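Local structure of GTP-binding protein (Sulfolobus solfataricus P2, 2QTF) at residues K2-F7 / T59-E64. The protein hydrolyses GTP, for which it is specific, and associates with the 50S ribosomal subunit, with a possible role in protein synthesis or ribosome biogenesis. Numbering follows the deposited sequence.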
ATOM      1  N   LYS A   2       1.597 -12.627  10.855  1.00 48.55           N
ATOM      2  CA  LYS A   2       2.723 -11.982  11.621  1.00 43.23           C
ATOM      3  C   LYS A   2       2.172 -10.908  12.479  1.00 36.90           C
ATOM      4  O   LYS A   2       1.324 -10.160  12.046  1.00 35.08           O
ATOM      5  CB  LYS A   2       3.850 -11.444  10.713  1.00 41.71           C
ATOM      6  CG  LYS A   2       4.271 -12.480   9.628  1.00 44.98           C
ATOM      7  CD  LYS A   2       5.588 -12.143   8.919  1.00 42.94           C
ATOM      8  CE  LYS A   2       5.377 -11.345   7.680  1.00 42.18           C
ATOM      9  NZ  LYS A   2       6.751 -10.924   7.071  1.00 42.70           N
ATOM     10  N   THR A   3       2.692 -10.799  13.713  1.00 33.31           N
ATOM     11  CA  THR A   3       2.154  -9.892  14.709  1.00 30.56           C
ATOM     12  C   THR A   3       3.191  -8.785  14.828  1.00 28.34           C
ATOM     13  O   THR A   3       4.396  -9.047  14.754  1.00 27.30           O
ATOM     14  CB  THR A   3       2.041 -10.612  16.088  1.00 29.48           C
ATOM     15  OG1 THR A   3       3.239 -11.368  16.248  1.00 27.78           O
ATOM     16  CG2 THR A   3       0.874 -11.700  16.042  1.00 31.99           C
ATOM     17  N   ALA A   4       2.731  -7.550  15.013  1.00 26.37           N
ATOM     18  CA  ALA A   4       3.723  -6.475  15.164  1.00 26.36           C
ATOM     19  C   ALA A   4       3.385  -5.681  16.420  1.00 26.44           C
ATOM     20  O   ALA A   4       2.171  -5.511  16.747  1.00 26.49           O
ATOM     21  CB  ALA A   4       3.719  -5.537  13.945  1.00 21.54           C
ATOM     22  N   ALA A   5       4.433  -5.176  17.073  1.00 25.53           N
ATOM     23  CA  ALA A   5       4.308  -4.075  18.035  1.00 25.11           C
ATOM     24  C   ALA A   5       4.613  -2.765  17.249  1.00 25.34           C
ATOM     25  O   ALA A   5       5.700  -2.676  16.652  1.00 23.83           O
ATOM     26  CB  ALA A   5       5.390  -4.240  19.212  1.00 24.80           C
ATOM     27  N   LEU A   6       3.689  -1.785  17.245  1.00 23.39           N
ATOM     28  CA  LEU A   6       3.867  -0.555  16.409  1.00 24.13           C
ATOM     29  C   LEU A   6       4.123   0.660  17.329  1.00 24.58           C
ATOM     30  O   LEU A   6       3.332   0.915  18.222  1.00 26.79           O
ATOM     31  CB  LEU A   6       2.619  -0.341  15.533  1.00 22.76           C
ATOM     32  CG  LEU A   6       2.508   0.974  14.737  1.00 23.77           C
ATOM     33  CD1 LEU A   6       3.633   1.032  13.689  1.00 17.98           C
ATOM     34  CD2 LEU A   6       1.033   1.068  14.125  1.00 23.77           C
ATOM     35  N   PHE A   7       5.207   1.390  17.102  1.00 22.78           N
ATOM     36  CA  PHE A   7       5.390   2.717  17.669  1.00 25.18           C
ATOM     37  C   PHE A   7       5.116   3.779  16.662  1.00 25.09           C
ATOM     38  O   PHE A   7       5.767   3.810  15.577  1.00 26.44           O
ATOM     39  CB  PHE A   7       6.854   2.874  18.152  1.00 24.09           C
ATOM     40  CG  PHE A   7       7.160   2.006  19.314  1.00 26.64           C
ATOM     41  CD1 PHE A   7       7.273   2.565  20.588  1.00 27.97           C
ATOM     42  CD2 PHE A   7       7.207   0.608  19.173  1.00 23.89           C
ATOM     43  CE1 PHE A   7       7.540   1.741  21.674  1.00 30.72           C
ATOM     44  CE2 PHE A   7       7.437  -0.229  20.267  1.00 30.38           C
ATOM     45  CZ  PHE A   7       7.608   0.367  21.541  1.00 26.58           C
ATOM     46  N   THR A  59       7.559  -9.047  15.256  1.00 24.42           N
ATOM     47  CA  THR A  59       8.221  -7.928  14.579  1.00 24.04           C
ATOM     48  C   THR A  59       8.004  -6.602  15.301  1.00 21.79           C
ATOM     49  O   THR A  59       6.896  -6.293  15.741  1.00 22.40           O
ATOM     50  CB  THR A  59       7.676  -7.776  13.077  1.00 25.01           C
ATOM     51  OG1 THR A  59       7.873  -9.033  12.391  1.00 27.29           O
ATOM     52  CG2 THR A  59       8.299  -6.565  12.292  1.00 23.30           C
ATOM     53  N   LEU A  60       9.080  -5.818  15.367  1.00 20.76           N
ATOM     54  CA  LEU A  60       8.967  -4.437  15.895  1.00 21.63           C
ATOM     55  C   LEU A  60       8.862  -3.453  14.725  1.00 20.87           C
ATOM     56  O   LEU A  60       9.649  -3.519  13.830  1.00 21.24           O
ATOM     57  CB  LEU A  60      10.220  -4.109  16.701  1.00 21.32           C
ATOM     58  CG  LEU A  60      10.388  -2.688  17.206  1.00 22.17           C
ATOM     59  CD1 LEU A  60       9.165  -2.243  18.015  1.00 27.69           C
ATOM     60  CD2 LEU A  60      11.755  -2.595  18.029  1.00 24.19           C
ATOM     61  N   ILE A  61       7.847  -2.588  14.722  1.00 22.26           N
ATOM     62  CA  ILE A  61       7.739  -1.615  13.662  1.00 22.58           C
ATOM     63  C   ILE A  61       7.727  -0.212  14.266  1.00 21.31           C
ATOM     64  O   ILE A  61       6.911   0.065  15.140  1.00 21.20           O
ATOM     65  CB  ILE A  61       6.439  -1.858  12.775  1.00 22.20           C
ATOM     66  CG1 ILE A  61       6.509  -3.285  12.169  1.00 21.24           C
ATOM     67  CG2 ILE A  61       6.347  -0.781  11.631  1.00 21.96           C
ATOM     68  CD1 ILE A  61       5.183  -3.701  11.479  1.00 22.81           C
ATOM     69  N   ILE A  62       8.641   0.631  13.803  1.00 20.01           N
ATOM     70  CA  ILE A  62       8.734   2.006  14.302  1.00 22.05           C
ATOM     71  C   ILE A  62       8.385   2.943  13.157  1.00 22.72           C
ATOM     72  O   ILE A  62       9.027   2.950  12.117  1.00 22.48           O
ATOM     73  CB  ILE A  62      10.114   2.249  14.921  1.00 23.26           C
ATOM     74  CG1 ILE A  62      10.295   1.333  16.214  1.00 22.59           C
ATOM     75  CG2 ILE A  62      10.235   3.736  15.272  1.00 24.53           C
ATOM     76  CD1 ILE A  62      11.760   1.183  16.592  1.00 23.85           C
ATOM     77  N   PHE A  63       7.300   3.687  13.301  1.00 23.32           N
ATOM     78  CA  PHE A  63       6.913   4.541  12.220  1.00 22.63           C
ATOM     79  C   PHE A  63       7.682   5.853  12.236  1.00 24.44           C
ATOM     80  O   PHE A  63       7.083   6.865  12.485  1.00 25.83           O
ATOM     81  CB  PHE A  63       5.382   4.734  12.202  1.00 23.08           C
ATOM     82  CG  PHE A  63       4.848   5.117  10.840  1.00 24.64           C
ATOM     83  CD1 PHE A  63       4.835   4.202   9.773  1.00 26.72           C
ATOM     84  CD2 PHE A  63       4.420   6.435  10.600  1.00 24.87           C
ATOM     85  CE1 PHE A  63       4.334   4.617   8.497  1.00 24.83           C
ATOM     86  CE2 PHE A  63       3.901   6.846   9.361  1.00 27.70           C
ATOM     87  CZ  PHE A  63       3.850   5.953   8.312  1.00 23.31           C
ATOM     88  N   GLU A  64       8.975   5.815  11.917  1.00 24.56           N
ATOM     89  CA  GLU A  64       9.870   6.967  11.867  1.00 28.38           C
ATOM     90  C   GLU A  64      11.013   6.482  11.015  1.00 28.50           C
ATOM     91  O   GLU A  64      11.131   5.277  10.776  1.00 29.00           O
ATOM     92  CB  GLU A  64      10.465   7.232  13.275  1.00 28.10           C
ATOM     93  CG  GLU A  64      10.176   8.620  13.864  1.00 37.60           C
ATOM     94  CD  GLU A  64      10.510   9.805  12.949  1.00 40.52           C
ATOM     95  OE1 GLU A  64       9.973  10.907  13.244  1.00 46.64           O
ATOM     96  OE2 GLU A  64      11.277   9.662  11.948  1.00 39.37           O
TER
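Phe7 and Leu60 meet on one face of a parallel strand pair, where the methyl CD1 of Leu60 sits 3.5 Å from Phe7 CE2 and almost as near CD2. The approach is oblique, neither squarely over the ring nor in its plane. With CG anti to the backbone N (chi1 173°), the Leu60 side chain leans back toward strand 2-7 and presents CD1 to the ring. Ala5 shares this face, as does Ile62, whose CG1 lies 4.2 Å from Phe7 CB. Ile51 of helix 45-52 packs over Ala5, Phe7 and Leu60, while Tyr31 on strand 25-31 stacks with the Phe7 ring.

The other face carries Ala4, Leu6, Thr59 and Ile61. Ile61 divides its branches: CG1, turned to the backbone-N side (chi1 -59°), carries CD1 back to Ala4 CB, a tight 3.4 Å, whereas CG2 meets Leu6 CD1 at 3.9 Å. Helix 13-22 closes over this side, with Ala16 against Leu6 and Val20 against Ile61.

Between the two layers runs a ladder in which Ala5 and Phe7 each use both N and O to bond with the segment 59-64. Ala5 N donates to Thr59 O (3.0 Å), Ile61 N to Ala5 O (2.9 Å) and Phe7 N to Ile61 O. The ladder outlasts strand 59-62: Phe63 N reaches Phe7 O at 2.7 Å, nearly straight at 173°, just as the chain bends into an inverse gamma turn centred on Phe63. At the other end the bond from Thr59 N to Thr3 O is weak.

With strand 25-31 on its other side, strand 2-7 lies inside a four-stranded parallel sheet of order 2-1-3-4, flanked by helices 13-22 and 45-52: the alpha/beta architecture of the HflX N-terminal domain.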